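Local atomic coordinates of oxidoreductase, Gfo/Idh/MocA family (Pseudomonas syringae pv. tomato, PDB entry 3DTY), a protein that probably acts as a nucleotide-dependent oxidoreductase of the Gfo/Idh/MocA family, and binds magnesium ions as a tetramer in the crystal. Residues Met228-Ser233 against Asn383-Val388; Leu222-Leu227 against Thr247-Glu252; Gln11-Ala16 against Gly85-Ser90. One frame throughout, in Å; residues are numbered along the deposited sequence.

Interaction 1: residues Met228-Ser233 against Asn383-Val388; sequences MCSRQS and NDSIWV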
loop_
_atom_site.group_PDB
_atom_site.type_symbol
_atom_site.label_atom_id
_atom_site.label_comp_id
_atom_site.label_asym_id
_atom_site.label_seq_id
_atom_site.Cartn_x
_atom_site.Cartn_y
_atom_site.Cartn_z
HETATM N N MSE A 228 28.565 15.875 5.514
HETATM C CA MSE A 228 29.548 14.817 5.400
HETATM C C MSE A 228 28.971 13.790 4.442
HETATM O O MSE A 228 27.753 13.654 4.308
HETATM C CB MSE A 228 29.883 14.178 6.755
HETATM C CG MSE A 228 28.718 13.805 7.621
HETATM SE SE MSE A 228 29.341 12.721 9.114
HETATM C CE MSE A 228 30.474 13.944 10.017
ATOM N N CYS A 229 29.850 13.087 3.747
ATOM C CA CYS A 229 29.409 12.091 2.798
ATOM C C CYS A 229 30.311 10.873 2.839
ATOM O O CYS A 229 31.529 10.977 3.002
ATOM C CB CYS A 229 29.400 12.677 1.381
ATOM S SG CYS A 229 28.854 11.531 0.081
ATOM N N SER A 230 29.679 9.720 2.709
ATOM C CA SER A 230 30.354 8.447 2.674
ATOM C C SER A 230 29.873 7.816 1.374
ATOM O O SER A 230 28.677 7.581 1.204
ATOM C CB SER A 230 29.933 7.595 3.869
ATOM O OG SER A 230 30.351 6.260 3.703
ATOM N N ARG A 231 30.786 7.565 0.441
ATOM C CA ARG A 231 30.377 6.963 -0.819
ATOM C C ARG A 231 31.141 5.670 -1.090
ATOM O O ARG A 231 32.279 5.519 -0.655
ATOM C CB ARG A 231 30.573 7.960 -1.976
ATOM C CG ARG A 231 32.034 8.333 -2.301
ATOM C CD ARG A 231 32.107 9.291 -3.503
ATOM N NE ARG A 231 33.480 9.641 -3.867
ATOM C CZ ARG A 231 33.850 10.104 -5.059
ATOM N NH1 ARG A 231 32.955 10.275 -6.020
ATOM N NH2 ARG A 231 35.119 10.399 -5.291
ATOM N N GLN A 232 30.501 4.738 -1.794
ATOM C CA GLN A 232 31.121 3.453 -2.129
ATOM C C GLN A 232 30.941 3.085 -3.597
ATOM O O GLN A 232 30.034 3.584 -4.277
ATOM C CB GLN A 232 30.511 2.302 -1.316
ATOM C CG GLN A 232 30.446 2.489 0.190
ATOM C CD GLN A 232 29.433 3.532 0.607
ATOM O OE1 GLN A 232 28.288 3.522 0.153
ATOM N NE2 GLN A 232 29.845 4.432 1.482
ATOM N N SER A 233 31.812 2.193 -4.061
ATOM C CA SER A 233 31.770 1.659 -5.417
ATOM C C SER A 233 31.600 0.164 -5.200
ATOM O O SER A 233 32.590 -0.568 -5.149
ATOM C CB SER A 233 33.087 1.899 -6.154
ATOM O OG SER A 233 33.300 3.275 -6.407
ATOM N N ASN A 383 37.691 12.417 1.680
ATOM C CA ASN A 383 38.430 12.659 2.911
ATOM C C ASN A 383 37.829 11.960 4.119
ATOM O O ASN A 383 37.727 12.519 5.208
ATOM C CB ASN A 383 38.557 14.162 3.142
ATOM C CG ASN A 383 39.578 14.790 2.215
ATOM O OD1 ASN A 383 40.785 14.606 2.399
ATOM N ND2 ASN A 383 39.104 15.508 1.194
ATOM N N ASP A 384 37.443 10.712 3.880
ATOM C CA ASP A 384 36.856 9.810 4.858
ATOM C C ASP A 384 35.666 10.337 5.646
ATOM O O ASP A 384 35.552 10.096 6.847
ATOM C CB ASP A 384 37.936 9.299 5.816
ATOM C CG ASP A 384 37.547 7.982 6.477
ATOM O OD1 ASP A 384 36.699 7.259 5.906
ATOM O OD2 ASP A 384 38.095 7.664 7.551
ATOM N N SER A 385 34.781 11.051 4.955
ATOM C CA SER A 385 33.553 11.571 5.546
ATOM C C SER A 385 33.701 12.631 6.627
ATOM O O SER A 385 32.888 12.701 7.545
ATOM C CB SER A 385 32.720 10.405 6.092
ATOM O OG SER A 385 32.495 9.432 5.083
ATOM N N ILE A 386 34.724 13.467 6.516
ATOM C CA ILE A 386 34.916 14.527 7.490
ATOM C C ILE A 386 33.895 15.623 7.167
ATOM O O ILE A 386 33.441 15.725 6.027
ATOM C CB ILE A 386 36.340 15.117 7.389
ATOM C CG1 ILE A 386 36.564 16.117 8.529
ATOM C CG2 ILE A 386 36.536 15.785 6.013
ATOM C CD1 ILE A 386 37.956 16.737 8.564
ATOM N N TRP A 387 33.519 16.429 8.155
ATOM C CA TRP A 387 32.570 17.516 7.893
ATOM C C TRP A 387 33.223 18.554 6.996
ATOM O O TRP A 387 34.401 18.876 7.171
ATOM C CB TRP A 387 32.163 18.258 9.174
ATOM C CG TRP A 387 31.296 17.517 10.134
ATOM C CD1 TRP A 387 31.685 16.937 11.308
ATOM C CD2 TRP A 387 29.881 17.313 10.034
ATOM N NE1 TRP A 387 30.599 16.389 11.948
ATOM C CE2 TRP A 387 29.479 16.605 11.187
ATOM C CE3 TRP A 387 28.911 17.663 9.082
ATOM C CZ2 TRP A 387 28.150 16.234 11.415
ATOM C CZ3 TRP A 387 27.588 17.294 9.309
ATOM C CH2 TRP A 387 27.221 16.588 10.468
ATOM N N VAL A 388 32.460 19.075 6.036
ATOM C CA VAL A 388 32.958 20.131 5.175
ATOM C C VAL A 388 31.922 21.256 5.167
ATOM O O VAL A 388 30.715 21.008 5.183
ATOM C CB VAL A 388 33.222 19.655 3.721
ATOM C CG1 VAL A 388 34.257 18.537 3.721
ATOM C CG2 VAL A 388 31.931 19.224 3.062
#

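Interaction 2: residues Leu222-Leu227 against Thr247-Glu252; sequences LKIKRL and TLMEYE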
loop_
_atom_site.group_PDB
_atom_site.type_symbol
_atom_site.label_atom_id
_atom_site.label_comp_id
_atom_site.label_asym_id
_atom_site.label_seq_id
_atom_site.Cartn_x
_atom_site.Cartn_y
_atom_site.Cartn_z
ATOM N N LEU A 222 15.743 27.201 3.778
ATOM C CA LEU A 222 16.660 26.326 4.499
ATOM C C LEU A 222 18.059 26.437 3.885
ATOM O O LEU A 222 18.213 26.321 2.668
ATOM C CB LEU A 222 16.154 24.880 4.412
ATOM C CG LEU A 222 16.359 23.940 5.598
ATOM C CD1 LEU A 222 15.610 24.472 6.803
ATOM C CD2 LEU A 222 15.855 22.549 5.239
ATOM N N LYS A 223 19.073 26.668 4.722
ATOM C CA LYS A 223 20.452 26.786 4.238
ATOM C C LYS A 223 21.366 25.729 4.849
ATOM O O LYS A 223 21.403 25.552 6.068
ATOM C CB LYS A 223 21.023 28.174 4.559
ATOM C CG LYS A 223 20.333 29.338 3.845
ATOM C CD LYS A 223 20.868 30.678 4.361
ATOM C CE LYS A 223 20.225 31.872 3.662
ATOM N NZ LYS A 223 20.670 31.997 2.244
ATOM N N ILE A 224 22.105 25.025 3.999
ATOM C CA ILE A 224 23.024 23.998 4.471
ATOM C C ILE A 224 24.240 24.662 5.113
ATOM O O ILE A 224 24.863 25.534 4.507
ATOM C CB ILE A 224 23.532 23.109 3.318
ATOM C CG1 ILE A 224 22.362 22.376 2.653
ATOM C CG2 ILE A 224 24.547 22.103 3.854
ATOM C CD1 ILE A 224 22.756 21.605 1.410
ATOM N N LYS A 225 24.579 24.246 6.331
ATOM C CA LYS A 225 25.741 24.808 7.023
ATOM C C LYS A 225 26.977 23.962 6.721
ATOM O O LYS A 225 28.025 24.480 6.342
ATOM C CB LYS A 225 25.506 24.842 8.535
ATOM C CG LYS A 225 26.598 25.567 9.313
ATOM C CD LYS A 225 26.712 27.043 8.890
ATOM C CE LYS A 225 27.829 27.779 9.650
ATOM N NZ LYS A 225 27.924 29.230 9.297
ATOM N N ARG A 226 26.843 22.653 6.899
ATOM C CA ARG A 226 27.941 21.730 6.630
ATOM C C ARG A 226 27.384 20.334 6.410
ATOM O O ARG A 226 26.270 20.025 6.840
ATOM C CB ARG A 226 28.919 21.706 7.799
ATOM C CG ARG A 226 28.299 21.215 9.086
ATOM C CD ARG A 226 29.324 21.134 10.192
ATOM N NE ARG A 226 28.742 20.552 11.396
ATOM C CZ ARG A 226 29.449 19.965 12.355
ATOM N NH1 ARG A 226 30.770 19.883 12.249
ATOM N NH2 ARG A 226 28.831 19.460 13.414
ATOM N N LEU A 227 28.165 19.495 5.741
ATOM C CA LEU A 227 27.736 18.136 5.460
ATOM C C LEU A 227 28.899 17.155 5.412
ATOM O O LEU A 227 30.064 17.545 5.301
ATOM C CB LEU A 227 26.999 18.094 4.114
ATOM C CG LEU A 227 27.789 18.456 2.846
ATOM C CD1 LEU A 227 28.729 17.322 2.475
ATOM C CD2 LEU A 227 26.827 18.712 1.695
ATOM N N THR A 247 24.714 10.912 2.574
ATOM C CA THR A 247 25.099 12.286 2.831
ATOM C C THR A 247 24.327 12.812 4.033
ATOM O O THR A 247 23.097 12.853 4.015
ATOM C CB THR A 247 24.799 13.202 1.617
ATOM O OG1 THR A 247 25.486 12.706 0.460
ATOM C CG2 THR A 247 25.254 14.637 1.904
ATOM N N LEU A 248 25.048 13.190 5.083
ATOM C CA LEU A 248 24.402 13.747 6.269
ATOM C C LEU A 248 24.691 15.246 6.287
ATOM O O LEU A 248 25.841 15.671 6.115
ATOM C CB LEU A 248 24.918 13.088 7.549
ATOM C CG LEU A 248 24.230 13.591 8.821
ATOM C CD1 LEU A 248 22.740 13.343 8.713
ATOM C CD2 LEU A 248 24.795 12.890 10.050
HETATM N N MSE A 249 23.643 16.041 6.492
HETATM C CA MSE A 249 23.770 17.488 6.486
HETATM C C MSE A 249 23.199 18.179 7.703
HETATM O O MSE A 249 22.214 17.730 8.291
HETATM C CB MSE A 249 23.066 18.064 5.262
HETATM C CG MSE A 249 23.645 17.607 3.946
HETATM SE SE MSE A 249 22.465 18.112 2.505
HETATM C CE MSE A 249 21.189 16.717 2.738
ATOM N N GLU A 250 23.826 19.292 8.056
ATOM C CA GLU A 250 23.379 20.112 9.161
ATOM C C GLU A 250 22.918 21.424 8.541
ATOM O O GLU A 250 23.687 22.118 7.885
ATOM C CB GLU A 250 24.525 20.370 10.144
ATOM C CG GLU A 250 24.428 19.585 11.442
ATOM C CD GLU A 250 25.596 19.862 12.381
ATOM O OE1 GLU A 250 26.051 21.025 12.448
ATOM O OE2 GLU A 250 26.048 18.919 13.060
ATOM N N TYR A 251 21.647 21.746 8.732
ATOM C CA TYR A 251 21.083 22.977 8.206
ATOM C C TYR A 251 21.289 24.088 9.226
ATOM O O TYR A 251 21.309 23.829 10.434
ATOM C CB TYR A 251 19.585 22.801 7.960
ATOM C CG TYR A 251 19.231 21.861 6.827
ATOM C CD1 TYR A 251 19.466 22.221 5.502
ATOM C CD2 TYR A 251 18.634 20.626 7.081
ATOM C CE1 TYR A 251 19.109 21.373 4.449
ATOM C CE2 TYR A 251 18.275 19.770 6.038
ATOM C CZ TYR A 251 18.512 20.151 4.728
ATOM O OH TYR A 251 18.150 19.318 3.699
ATOM N N GLU A 252 21.446 25.321 8.753
ATOM C CA GLU A 252 21.608 26.438 9.675
ATOM C C GLU A 252 20.271 26.540 10.405
ATOM O O GLU A 252 19.212 26.591 9.775
ATOM C CB GLU A 252 21.935 27.730 8.912
ATOM C CG GLU A 252 23.427 28.083 8.938
ATOM C CD GLU A 252 23.853 29.026 7.813
ATOM O OE1 GLU A 252 23.148 30.033 7.561
ATOM O OE2 GLU A 252 24.905 28.761 7.185
HETATM O O HOH W 1 18.473 27.050 7.494
#

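Interaction 3: residues Gln11-Ala16 against Gly85-Ser90; sequences QPIRWA and GIQAVS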
loop_
_atom_site.group_PDB
_atom_site.type_symbol
_atom_site.label_atom_id
_atom_site.label_comp_id
_atom_site.label_asym_id
_atom_site.label_seq_id
_atom_site.Cartn_x
_atom_site.Cartn_y
_atom_site.Cartn_z
ATOM N N GLN A 11 3.399 33.494 -29.095
ATOM C CA GLN A 11 4.148 32.967 -30.227
ATOM C C GLN A 11 5.069 31.866 -29.703
ATOM O O GLN A 11 5.854 32.100 -28.782
ATOM C CB GLN A 11 4.979 34.097 -30.835
ATOM C CG GLN A 11 5.269 33.986 -32.316
ATOM C CD GLN A 11 6.095 35.162 -32.821
ATOM O OE1 GLN A 11 7.293 35.264 -32.544
ATOM N NE2 GLN A 11 5.449 36.065 -33.553
ATOM N N PRO A 12 4.971 30.647 -30.259
ATOM C CA PRO A 12 5.849 29.578 -29.776
ATOM C C PRO A 12 7.307 30.039 -29.838
ATOM O O PRO A 12 7.731 30.677 -30.803
ATOM C CB PRO A 12 5.565 28.431 -30.743
ATOM C CG PRO A 12 4.126 28.648 -31.099
ATOM C CD PRO A 12 4.054 30.151 -31.300
ATOM N N ILE A 13 8.069 29.730 -28.801
ATOM C CA ILE A 13 9.469 30.122 -28.759
ATOM C C ILE A 13 10.305 29.316 -29.763
ATOM O O ILE A 13 10.295 28.082 -29.747
ATOM C CB ILE A 13 10.025 29.938 -27.335
ATOM C CG1 ILE A 13 9.181 30.764 -26.355
ATOM C CG2 ILE A 13 11.491 30.364 -27.279
ATOM C CD1 ILE A 13 9.606 30.631 -24.895
ATOM N N ARG A 14 11.001 30.022 -30.653
ATOM C CA ARG A 14 11.845 29.372 -31.656
ATOM C C ARG A 14 12.890 28.583 -30.884
ATOM O O ARG A 14 13.764 29.147 -30.218
ATOM C CB ARG A 14 12.471 30.421 -32.582
ATOM C CG ARG A 14 11.425 31.136 -33.452
ATOM C CD ARG A 14 12.061 32.077 -34.473
ATOM N NE ARG A 14 12.839 33.140 -33.847
ATOM C CZ ARG A 14 12.319 34.221 -33.271
ATOM N NH1 ARG A 14 11.007 34.398 -33.238
ATOM N NH2 ARG A 14 13.117 35.124 -32.722
ATOM N N TRP A 15 12.786 27.265 -31.004
ATOM C CA TRP A 15 13.610 26.338 -30.247
ATOM C C TRP A 15 14.495 25.385 -31.042
ATOM O O TRP A 15 14.226 25.076 -32.204
ATOM C CB TRP A 15 12.648 25.555 -29.350
ATOM C CG TRP A 15 13.246 24.648 -28.363
ATOM C CD1 TRP A 15 14.102 24.977 -27.350
ATOM C CD2 TRP A 15 12.969 23.258 -28.226
ATOM N NE1 TRP A 15 14.369 23.868 -26.583
ATOM C CE2 TRP A 15 13.687 22.798 -27.098
ATOM C CE3 TRP A 15 12.180 22.349 -28.946
ATOM C CZ2 TRP A 15 13.639 21.472 -26.672
ATOM C CZ3 TRP A 15 12.131 21.024 -28.518
ATOM C CH2 TRP A 15 12.858 20.601 -27.390
ATOM N N ALA A 16 15.554 24.919 -30.386
ATOM C CA ALA A 16 16.501 23.985 -30.974
ATOM C C ALA A 16 17.034 23.033 -29.907
ATOM O O ALA A 16 16.887 23.267 -28.711
ATOM C CB ALA A 16 17.663 24.737 -31.607
ATOM N N GLY A 85 15.790 33.291 -36.253
ATOM C CA GLY A 85 16.736 32.375 -35.641
ATOM C C GLY A 85 16.278 31.908 -34.269
ATOM O O GLY A 85 15.480 32.575 -33.607
ATOM N N ILE A 86 16.783 30.760 -33.835
ATOM C CA ILE A 86 16.401 30.217 -32.537
ATOM C C ILE A 86 16.551 31.220 -31.399
ATOM O O ILE A 86 17.449 32.071 -31.407
ATOM C CB ILE A 86 17.224 28.957 -32.185
ATOM C CG1 ILE A 86 18.721 29.258 -32.287
ATOM C CG2 ILE A 86 16.831 27.813 -33.104
ATOM C CD1 ILE A 86 19.609 28.131 -31.742
ATOM N N GLN A 87 15.652 31.112 -30.427
ATOM C CA GLN A 87 15.653 31.977 -29.253
ATOM C C GLN A 87 16.136 31.188 -28.046
ATOM O O GLN A 87 16.619 31.758 -27.066
ATOM C CB GLN A 87 14.241 32.492 -28.970
ATOM C CG GLN A 87 13.709 33.467 -29.995
ATOM C CD GLN A 87 12.214 33.656 -29.878
ATOM O OE1 GLN A 87 11.433 32.783 -30.257
ATOM N NE2 GLN A 87 11.803 34.794 -29.340
ATOM N N ALA A 88 16.005 29.869 -28.126
ATOM C CA ALA A 88 16.400 29.002 -27.027
ATOM C C ALA A 88 16.938 27.658 -27.506
ATOM O O ALA A 88 16.645 27.217 -28.619
ATOM C CB ALA A 88 15.208 28.783 -26.109
ATOM N N VAL A 89 17.725 27.007 -26.656
ATOM C CA VAL A 89 18.293 25.710 -27.005
ATOM C C VAL A 89 18.356 24.761 -25.809
ATOM O O VAL A 89 18.656 25.172 -24.686
ATOM C CB VAL A 89 19.722 25.865 -27.599
ATOM C CG1 VAL A 89 20.646 26.530 -26.588
ATOM C CG2 VAL A 89 20.273 24.514 -27.998
ATOM N N SER A 90 18.048 23.494 -26.061
ATOM C CA SER A 90 18.099 22.471 -25.024
ATOM C C SER A 90 19.278 21.568 -25.354
ATOM O O SER A 90 19.395 21.068 -26.469
ATOM C CB SER A 90 16.798 21.668 -24.997
ATOM O OG SER A 90 15.739 22.457 -24.476
HETATM O O HOH W 2 8.593 33.273 -30.571
#

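Interaction 1: residues Met228-Ser233 against Asn383-Val388
Met-228, present as selenomethionine, lays the end of its side chain over one face of the Trp-387 indole, and this Met-aromatic contact is the main apolar meeting of the two segments. Its SE lies 4.5 Å from the centroid of the six-membered ring of Trp-387 and only 14° off the ring normal. The chain bends at its last torsion, tipping the methyl toward the ring face. That methyl is modelled too close to the ring and its exact place is doubtful, so the evidence for a face-on approach rests on the direction of SE. Nearer the backbone, CB of Met-228 packs 3.4 Å from the carbonyl O of Ser-385.

The polar half of the contact is a single hydrogen bond. OG of Ser-385 donates to O of Cys-229 at 2.8 Å, standing 47° out of the carbonyl plane. Its torsion, with OG anti to the carbonyl carbon (chi1 -54°), directs the hydroxyl at the strand, where it also lies 3.4 Å from CB of Ser-230. CA of Ser-385 adds a C-H...O contact to the same Cys-229 oxygen at 3.3 Å.

A type I' turn from Asn-383 to Ile-386 carries Ser-385. The indole NE1 of Trp-387 is hydrogen-bonded to Asp-384 O of the second subunit, and Met-228 packs on its counterpart there, placing the contact at a subunit interface. Within the chain, the turn follows helix 364-382, whose Ser-380 bonds to Cys-229 N and Ile-386 O, and leads into strand 388-389, outermost in this chain's sheet, beside strand 224-232.

Interaction 2: residues Leu222-Leu227 against Thr247-Glu252
Arg-226 grips the carboxylate of Glu-250 side-on, with NE to OE1 at 2.9 Å and NH2 to OE2 also at 2.9 Å. The two side chains run alongside each other and point the same way, but their flat ends are turned 62° apart. NE therefore meets OE1 from above the carboxylate plane, whereas NH2 comes to OE2 on the syn side, though tilted from that plane. On the face carrying Leu-227 and Met-249 the contact is apolar and tight: CB of Leu-227 lies 3.4 Å from CG of Met-249, a selenomethionine whose SE is met by CD1 of Ile-224. Leu-222 places CD2 over the centre of the Tyr-251 ring, 3.4 Å from its centroid and 7° off the normal. The aliphatic part of Lys-225 crosses Glu-252 closely, CD coming 3.0 Å from OE2, while the salt bridge from NZ to OE2 is long.

Behind these side chains lies an antiparallel beta hairpin of strands 224-232 and 244-251, interrupted by a classic beta bulge in which Lys-225 and Arg-226 both face Glu-250. The evidence is a shared acceptor: Glu-250 O takes Lys-225 N at 2.8 Å and, weakly, Arg-226 N at 3.3 Å. Beyond the bulge the register has slipped by one residue, and Glu-252 N bonds to Lys-223 O, nearly along the C=O axis.

Further out, Trp-373 of helix 364-382 covers Leu-227 and Met-249, while Val-169 of strand 166-174 touches both Leu-222 and Tyr-251. Arg-226 has additional partners, a cation-pi contact with Trp-387 and a salt bridge from NH2 to Asp-384 of the second subunit.

Interaction 3: residues Gln11-Ala16 against Gly85-Ser90
Arg-14 and Gln-87 stack their flat ends, the guanidinium and amide planes only 6° apart, with CD of Gln-87 3.2 Å above the guanidinium and offset toward its rim. Two hydrogen bonds fix this stack. In the guanidinium plane, NE of Arg-14 donates to O of Gly-85 at 2.7 Å, a direction set by the bend at chi3 (-61°), and OE1 of Gln-87 accepts a hydrogen bond from the backbone N of Arg-14 at 2.8 Å.

A further side-chain hydrogen bond joins the indole of Trp-15 to Ser-90. NE1 donates to OG at 2.9 Å, and OG lies in the ring plane; the hydroxyl is also bonded to Tyr-338 of helix 330-349.

Among backbone bonds, Arg-14 O accepts from both Gln-87 N and Ala-88 N, and Ala-16 O from Ser-90 N at 2.9 Å. Ala-16 N to Ala-88 O is weak.

In apolar packing, CB of Ala-16 meets CG2 of Ile-86 at 3.5 Å, while Ile-13 and Trp-15 touch CB of Ala-88. Met-345 of helix 330-349 packs on Ile-13 and Ala-88.

The strands run parallel, with axes 35° apart and pairs Trp-15/Ala-88 and Ala-16/Val-89. With strand 40-46 flanking 13-17, the 2-1-3 strand order is that of a Rossmann fold, consistent with the NAD-binding domain of this family.

In the fold
Interactions 1 and 2 adjoin in one sheet, their centres 14 Å apart, and share strand 224-232. They are joined directly: Met-228 N lies 2.8 Å from Leu-248 O and Val-388 N 2.9 Å from Leu-227 O, both probable hydrogen bonds. Both also touch the second subunit. Interaction 3 belongs to the other domain, on the opposite side of the chain's centre; its centre is about 42 Å from that of interaction 1 and about 38 Å from that of interaction 2. The magnesium site of Glu-123 and Asn-127 lies away from all three, although another bound magnesium ion is about 6 Å from the side chain of Ser-230.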